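Local coordinates for general Secretion Pathway Protein (Vibrio vulnificus, PDB 4G54) that forms a periplasmic domain of the type II secretion EpsAB fusion protein, joins a peptidase C39-like fold to a putative peptidoglycan-binding domain and probably binds peptidoglycan, at residues V24-R30 with R89-V93; L105-R110 with R225-F229. All blocks are in the same frame, centred on the assembly; numbering follows the deposited sequence. Where two conformers were deposited one is given.

Interaction 1. Residues V24-R30 with R89-V93; sequences VARMTTR and RAYVV
Arg30 and the loop before it lie across Tyr91 on strand 88-97 of the antiparallel sheet, a partly buried contact between the start of helix 30-40 and the sheet of the peptidase C39-like domain. Tyr91 N donates to Met27 O at 2.9 Å, a bent bond. The Tyr91 ring then runs beneath the helix start: Arg30 N sits over one face toward the rim, and Arg30 CB stands 4.2 Å from the ring centroid on that face. Arg30 swings CG away from the backbone N (chi1 -168°), which lays one face of its guanidinium over Tyr91 CE2, the two planes 69° apart. Arg89 NE and NH2 both grip Tyr91 OH side-on, NH2 at 2.9 Å. The CB atoms of Ala25 and Ala90 meet at 3.5 Å. One water takes the N-H of Met27 and donates to Val24 O and Tyr91 O. Thr29 OG1 N-caps the helix through Gln32 N. Arg30 NH2 and Arg89 NH2 approach to 3.4 Å, but Glu125 OE2 forms salt bridges with Arg30 NH1, which also hydrogen-bonds Thr127 OG1, and Arg89 NH2; its carboxylate probably offsets the clustered positive charge. Arg89 probably limits the motion of the hydroxyl while Arg30 lies over one ring face.

Interaction 2. Residues L105-R110 with R225-F229; sequences LTGEQR and RYPEF
Tyr226 reaches into the turn 105-110 with its hydroxyl leading, and OH accepts the N-H of Gly107 at 2.8 Å, the donor lying in the ring plane at the edge. The bond is bent, 135° at the hydrogen. Tyr226 CG lies anti to the backbone N (chi1 -176°), which extends the ring toward the hairpin turn. Leu105 supplies one face: its CD2 sits 3.8 Å from the ring centroid, only 6° off the normal, a CH-pi contact over the centre. Leu105 CB touches Tyr226 CZ at 3.7 Å. The opposite face is covered by CB of Pro227, the next residue. The peptide bond between Tyr226 and Pro227 is cis, and the proline meets the turn backbone, its CB 3.5 Å from Gly107 O and its CD 3.5 Å from Glu108 O. Residues 106-109 connect antiparallel strands 101-105 and 110-114 as a beta hairpin. Thr106 shapes it as an ST turn and ST motif: its OG1 accepts from the N-H groups of both Glu108 and Gln109. Thr106 N also donates to Gln109 O, at 3.1 Å. Gly107 has a positive phi, at which a side chain would press on the preceding carbonyl. Further out, Glu36 OE2 on helix 30-40 hydrogen-bonds Tyr226 OH, giving the phenol a second partner, and Arg110 NH2 bonds Leu212 O.

Interactions 1 and 2 lie on the same side of the chain's centre, their own centres about 13 Å apart, and meet through neighbouring strands of one sheet. Val93 O and Leu105 N, 2.8 Å apart, probably hydrogen-bond where strands 88-97 and 101-105 run side by side. A second bridge comes from the loop 24-30: Arg26 NH1 lies 3.2 Å from Thr106 O, probably a hydrogen bond, while its side chain also packs on Glu108. Helix 30-40 is common to both, with Glu36 touching Met27 of interaction 1 and bonding Tyr226 of interaction 2. Together they hold the loop before helix 30-40 and the late segment 225-229 against the antiparallel sheet and its 105-110 turn.

Interaction 1. Residues V24-R30 with R89-V93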
loop_
_atom_site.group_PDB
_atom_site.type_symbol
_atom_site.label_atom_id
_atom_site.label_comp_id
_atom_site.label_asym_id
_atom_site.label_seq_id
_atom_site.Cartn_x
_atom_site.Cartn_y
_atom_site.Cartn_z
ATOM N N VAL A 24 2.947 -20.976 8.211
ATOM C CA VAL A 24 2.323 -19.680 7.874
ATOM C C VAL A 24 2.303 -18.765 9.023
ATOM O O VAL A 24 2.174 -17.536 8.822
ATOM C CB VAL A 24 0.818 -19.732 7.514
ATOM C CG1 VAL A 24 0.552 -18.979 6.200
ATOM C CG2 VAL A 24 0.213 -21.069 7.628
ATOM N N ALA A 25 2.330 -19.342 10.226
ATOM C CA ALA A 25 2.155 -18.632 11.493
ATOM C C ALA A 25 3.459 -18.286 12.189
ATOM O O ALA A 25 3.506 -18.198 13.421
ATOM C CB ALA A 25 1.307 -19.482 12.439
ATOM N N ARG A 26 4.536 -18.116 11.423
ATOM C CA ARG A 26 5.798 -17.723 11.997
ATOM C C ARG A 26 5.846 -16.372 12.797
ATOM O O ARG A 26 6.483 -16.300 13.855
ATOM C CB ARG A 26 6.822 -17.663 10.864
ATOM C CG ARG A 26 8.120 -17.227 11.375
ATOM C CD ARG A 26 9.254 -17.419 10.388
ATOM N NE ARG A 26 10.438 -16.755 10.921
ATOM C CZ ARG A 26 10.628 -15.425 10.934
ATOM N NH1 ARG A 26 9.738 -14.587 10.398
ATOM N NH2 ARG A 26 11.746 -14.939 11.475
ATOM N N MET A 27 5.274 -15.307 12.219
ATOM C CA MET A 27 5.355 -13.974 12.798
ATOM C C MET A 27 4.190 -13.846 13.734
ATOM O O MET A 27 2.999 -13.998 13.351
ATOM C CB MET A 27 5.246 -12.888 11.706
ATOM C CG MET A 27 6.477 -12.945 10.811
ATOM S SD MET A 27 6.680 -11.623 9.613
ATOM C CE MET A 27 5.246 -11.891 8.525
ATOM N N THR A 28 4.492 -13.560 14.981
ATOM C CA THR A 28 3.466 -13.665 16.009
ATOM C C THR A 28 2.941 -12.343 16.552
ATOM O O THR A 28 2.019 -12.338 17.366
ATOM C CB THR A 28 4.002 -14.518 17.203
ATOM O OG1 THR A 28 5.146 -13.840 17.720
ATOM C CG2 THR A 28 4.439 -15.867 16.701
ATOM N N THR A 29 3.479 -11.222 16.074
ATOM C CA THR A 29 2.960 -9.922 16.448
ATOM C C THR A 29 2.795 -9.098 15.226
ATOM O O THR A 29 3.496 -9.321 14.200
ATOM C CB THR A 29 3.886 -9.125 17.385
ATOM O OG1 THR A 29 5.079 -8.747 16.688
ATOM C CG2 THR A 29 4.284 -9.942 18.599
ATOM N N ARG A 30 1.887 -8.127 15.353
ATOM C CA ARG A 30 1.600 -7.228 14.232
ATOM C C ARG A 30 2.867 -6.434 13.891
ATOM O O ARG A 30 3.150 -6.218 12.738
ATOM C CB ARG A 30 0.429 -6.339 14.546
ATOM C CG ARG A 30 -0.046 -5.615 13.251
ATOM C CD ARG A 30 -1.127 -4.543 13.421
ATOM N NE ARG A 30 -2.118 -4.811 14.450
ATOM C CZ ARG A 30 -3.233 -5.471 14.261
ATOM N NH1 ARG A 30 -3.563 -5.924 13.048
ATOM N NH2 ARG A 30 -4.077 -5.674 15.313
ATOM N N ARG A 89 -3.102 -15.834 17.478
ATOM C CA ARG A 89 -2.970 -14.977 16.262
ATOM C C ARG A 89 -1.575 -15.108 15.655
ATOM O O ARG A 89 -0.572 -15.355 16.361
ATOM C CB ARG A 89 -3.295 -13.475 16.512
ATOM C CG ARG A 89 -4.788 -13.242 16.836
ATOM C CD ARG A 89 -5.006 -12.042 17.732
ATOM N NE ARG A 89 -4.650 -10.820 17.027
ATOM C CZ ARG A 89 -5.482 -10.065 16.295
ATOM N NH1 ARG A 89 -6.776 -10.392 16.176
ATOM N NH2 ARG A 89 -4.994 -8.957 15.683
ATOM N N ALA A 90 -1.516 -14.923 14.355
ATOM C CA ALA A 90 -0.271 -14.867 13.608
ATOM C C ALA A 90 -0.498 -13.975 12.427
ATOM O O ALA A 90 -1.654 -13.536 12.148
ATOM C CB ALA A 90 0.178 -16.237 13.124
ATOM N N TYR A 91 0.586 -13.571 11.784
ATOM C CA TYR A 91 0.494 -12.463 10.802
ATOM C C TYR A 91 1.343 -12.897 9.600
ATOM O O TYR A 91 2.429 -13.377 9.777
ATOM C CB TYR A 91 1.102 -11.162 11.411
ATOM C CG TYR A 91 0.272 -10.683 12.572
ATOM C CD1 TYR A 91 0.515 -11.146 13.886
ATOM C CD2 TYR A 91 -0.813 -9.809 12.338
ATOM C CE1 TYR A 91 -0.301 -10.751 14.921
ATOM C CE2 TYR A 91 -1.650 -9.364 13.399
ATOM C CZ TYR A 91 -1.370 -9.840 14.702
ATOM O OH TYR A 91 -2.122 -9.468 15.775
ATOM N N VAL A 92 0.817 -12.719 8.387
ATOM C CA VAL A 92 1.556 -13.129 7.185
ATOM C C VAL A 92 1.339 -12.061 6.094
ATOM O O VAL A 92 0.315 -11.390 6.078
ATOM C CB VAL A 92 1.086 -14.550 6.718
ATOM C CG1 VAL A 92 -0.370 -14.547 6.169
ATOM C CG2 VAL A 92 2.025 -15.097 5.744
ATOM N N VAL A 93 2.366 -11.808 5.294
ATOM C CA VAL A 93 2.233 -10.849 4.213
ATOM C C VAL A 93 1.555 -11.465 3.036
ATOM O O VAL A 93 1.963 -12.533 2.552
ATOM C CB VAL A 93 3.599 -10.220 3.824
ATOM C CG1 VAL A 93 3.474 -9.416 2.520
ATOM C CG2 VAL A 93 4.097 -9.338 5.001
HETATM O O HOH W 1 4.050 -15.655 9.562
HETATM O O HOH W 2 0.121 -13.589 18.632
HETATM O O HOH W 3 0.152 -8.172 17.779
#

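Interaction 2. Residues L105-R110 with R225-F229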
loop_
_atom_site.group_PDB
_atom_site.type_symbol
_atom_site.label_atom_id
_atom_site.label_comp_id
_atom_site.label_asym_id
_atom_site.label_seq_id
_atom_site.Cartn_x
_atom_site.Cartn_y
_atom_site.Cartn_z
ATOM N N LEU A 105 4.015 -14.385 2.291
ATOM C CA LEU A 105 5.420 -14.254 2.794
ATOM C C LEU A 105 5.421 -14.286 4.312
ATOM O O LEU A 105 4.759 -13.486 4.945
ATOM C CB LEU A 105 6.060 -12.972 2.259
ATOM C CG LEU A 105 5.963 -12.738 0.763
ATOM C CD1 LEU A 105 6.563 -11.343 0.399
ATOM C CD2 LEU A 105 6.791 -13.778 0.006
ATOM N N THR A 106 6.194 -15.213 4.904
ATOM C CA THR A 106 6.104 -15.501 6.339
ATOM C C THR A 106 7.254 -14.883 7.106
ATOM O O THR A 106 7.312 -14.991 8.331
ATOM C CB THR A 106 6.114 -17.026 6.636
ATOM O OG1 THR A 106 7.484 -17.491 6.357
ATOM C CG2 THR A 106 5.139 -17.822 5.813
ATOM N N GLY A 107 8.186 -14.202 6.442
ATOM C CA GLY A 107 9.440 -13.778 7.088
ATOM C C GLY A 107 10.594 -14.803 6.861
ATOM O O GLY A 107 11.767 -14.488 6.995
ATOM N N GLU A 108 10.193 -16.004 6.455
ATOM C CA GLU A 108 11.154 -17.076 6.116
ATOM C C GLU A 108 10.883 -17.795 4.833
ATOM O O GLU A 108 11.829 -18.278 4.206
ATOM C CB GLU A 108 11.240 -18.066 7.272
ATOM C CG GLU A 108 12.155 -17.407 8.364
ATOM C CD GLU A 108 13.590 -16.936 7.910
ATOM O OE1 GLU A 108 13.988 -15.761 8.244
ATOM O OE2 GLU A 108 14.319 -17.732 7.249
ATOM N N GLN A 109 9.632 -17.954 4.485
ATOM C CA GLN A 109 9.252 -18.710 3.305
ATOM C C GLN A 109 8.248 -17.974 2.433
ATOM O O GLN A 109 7.412 -17.229 2.937
ATOM C CB GLN A 109 8.578 -20.039 3.731
ATOM C CG GLN A 109 9.509 -20.925 4.523
ATOM C CD GLN A 109 8.769 -22.184 4.962
ATOM O OE1 GLN A 109 8.287 -22.968 4.134
ATOM N NE2 GLN A 109 8.688 -22.374 6.266
ATOM N N ARG A 110 8.335 -18.204 1.136
ATOM C CA ARG A 110 7.212 -17.918 0.251
ATOM C C ARG A 110 6.299 -19.137 0.081
ATOM O O ARG A 110 6.748 -20.201 -0.407
ATOM C CB ARG A 110 7.789 -17.469 -1.091
ATOM C CG ARG A 110 6.754 -17.095 -2.112
ATOM C CD ARG A 110 7.500 -16.859 -3.507
ATOM N NE ARG A 110 6.731 -16.094 -4.503
ATOM C CZ ARG A 110 6.985 -14.862 -4.968
ATOM N NH1 ARG A 110 8.027 -14.112 -4.576
ATOM N NH2 ARG A 110 6.145 -14.383 -5.877
ATOM N N ARG A 225 16.536 -14.022 -3.823
ATOM C CA ARG A 225 15.521 -14.956 -3.370
ATOM C C ARG A 225 14.962 -14.624 -1.964
ATOM O O ARG A 225 15.723 -14.478 -0.995
ATOM C CB ARG A 225 16.065 -16.398 -3.413
ATOM C CG ARG A 225 14.951 -17.479 -3.358
ATOM C CD ARG A 225 15.493 -18.847 -3.862
ATOM N NE ARG A 225 16.124 -18.685 -5.173
ATOM C CZ ARG A 225 17.113 -19.441 -5.665
ATOM N NH1 ARG A 225 17.620 -20.457 -4.963
ATOM N NH2 ARG A 225 17.600 -19.175 -6.873
ATOM N N TYR A 226 13.642 -14.474 -1.875
ATOM C CA TYR A 226 12.977 -14.251 -0.597
ATOM C C TYR A 226 13.434 -15.410 0.318
ATOM O O TYR A 226 13.455 -16.589 -0.147
ATOM C CB TYR A 226 11.465 -14.269 -0.821
ATOM C CG TYR A 226 10.760 -13.945 0.446
ATOM C CD1 TYR A 226 10.683 -12.617 0.870
ATOM C CD2 TYR A 226 10.327 -14.958 1.332
ATOM C CE1 TYR A 226 10.116 -12.296 2.040
ATOM C CE2 TYR A 226 9.703 -14.645 2.565
ATOM C CZ TYR A 226 9.654 -13.315 2.911
ATOM O OH TYR A 226 9.059 -12.927 4.051
ATOM N N PRO A 227 13.764 -15.124 1.604
ATOM C CA PRO A 227 13.551 -13.929 2.424
ATOM C C PRO A 227 14.648 -12.902 2.437
ATOM O O PRO A 227 14.585 -11.954 3.238
ATOM C CB PRO A 227 13.361 -14.487 3.855
ATOM C CG PRO A 227 14.264 -15.786 3.825
ATOM C CD PRO A 227 14.113 -16.322 2.424
ATOM N N GLU A 228 15.607 -13.055 1.527
ATOM C CA GLU A 228 16.657 -12.075 1.418
ATOM C C GLU A 228 16.047 -10.853 0.713
ATOM O O GLU A 228 15.273 -10.997 -0.248
ATOM C CB GLU A 228 17.898 -12.597 0.595
ATOM C CG GLU A 228 18.494 -13.994 0.984
ATOM C CD GLU A 228 18.894 -14.131 2.496
ATOM O OE1 GLU A 228 20.100 -13.903 2.830
ATOM O OE2 GLU A 228 18.002 -14.479 3.333
ATOM N N PHE A 229 16.459 -9.697 1.218
ATOM C CA PHE A 229 16.215 -8.365 0.656
ATOM C C PHE A 229 17.549 -7.684 0.394
ATOM O O PHE A 229 18.583 -7.946 1.063
ATOM C CB PHE A 229 15.324 -7.458 1.589
ATOM C CG PHE A 229 13.891 -7.857 1.596
ATOM C CD1 PHE A 229 13.038 -7.412 0.583
ATOM C CD2 PHE A 229 13.434 -8.756 2.518
ATOM C CE1 PHE A 229 11.718 -7.852 0.513
ATOM C CE2 PHE A 229 12.076 -9.157 2.506
ATOM C CZ PHE A 229 11.235 -8.738 1.464
#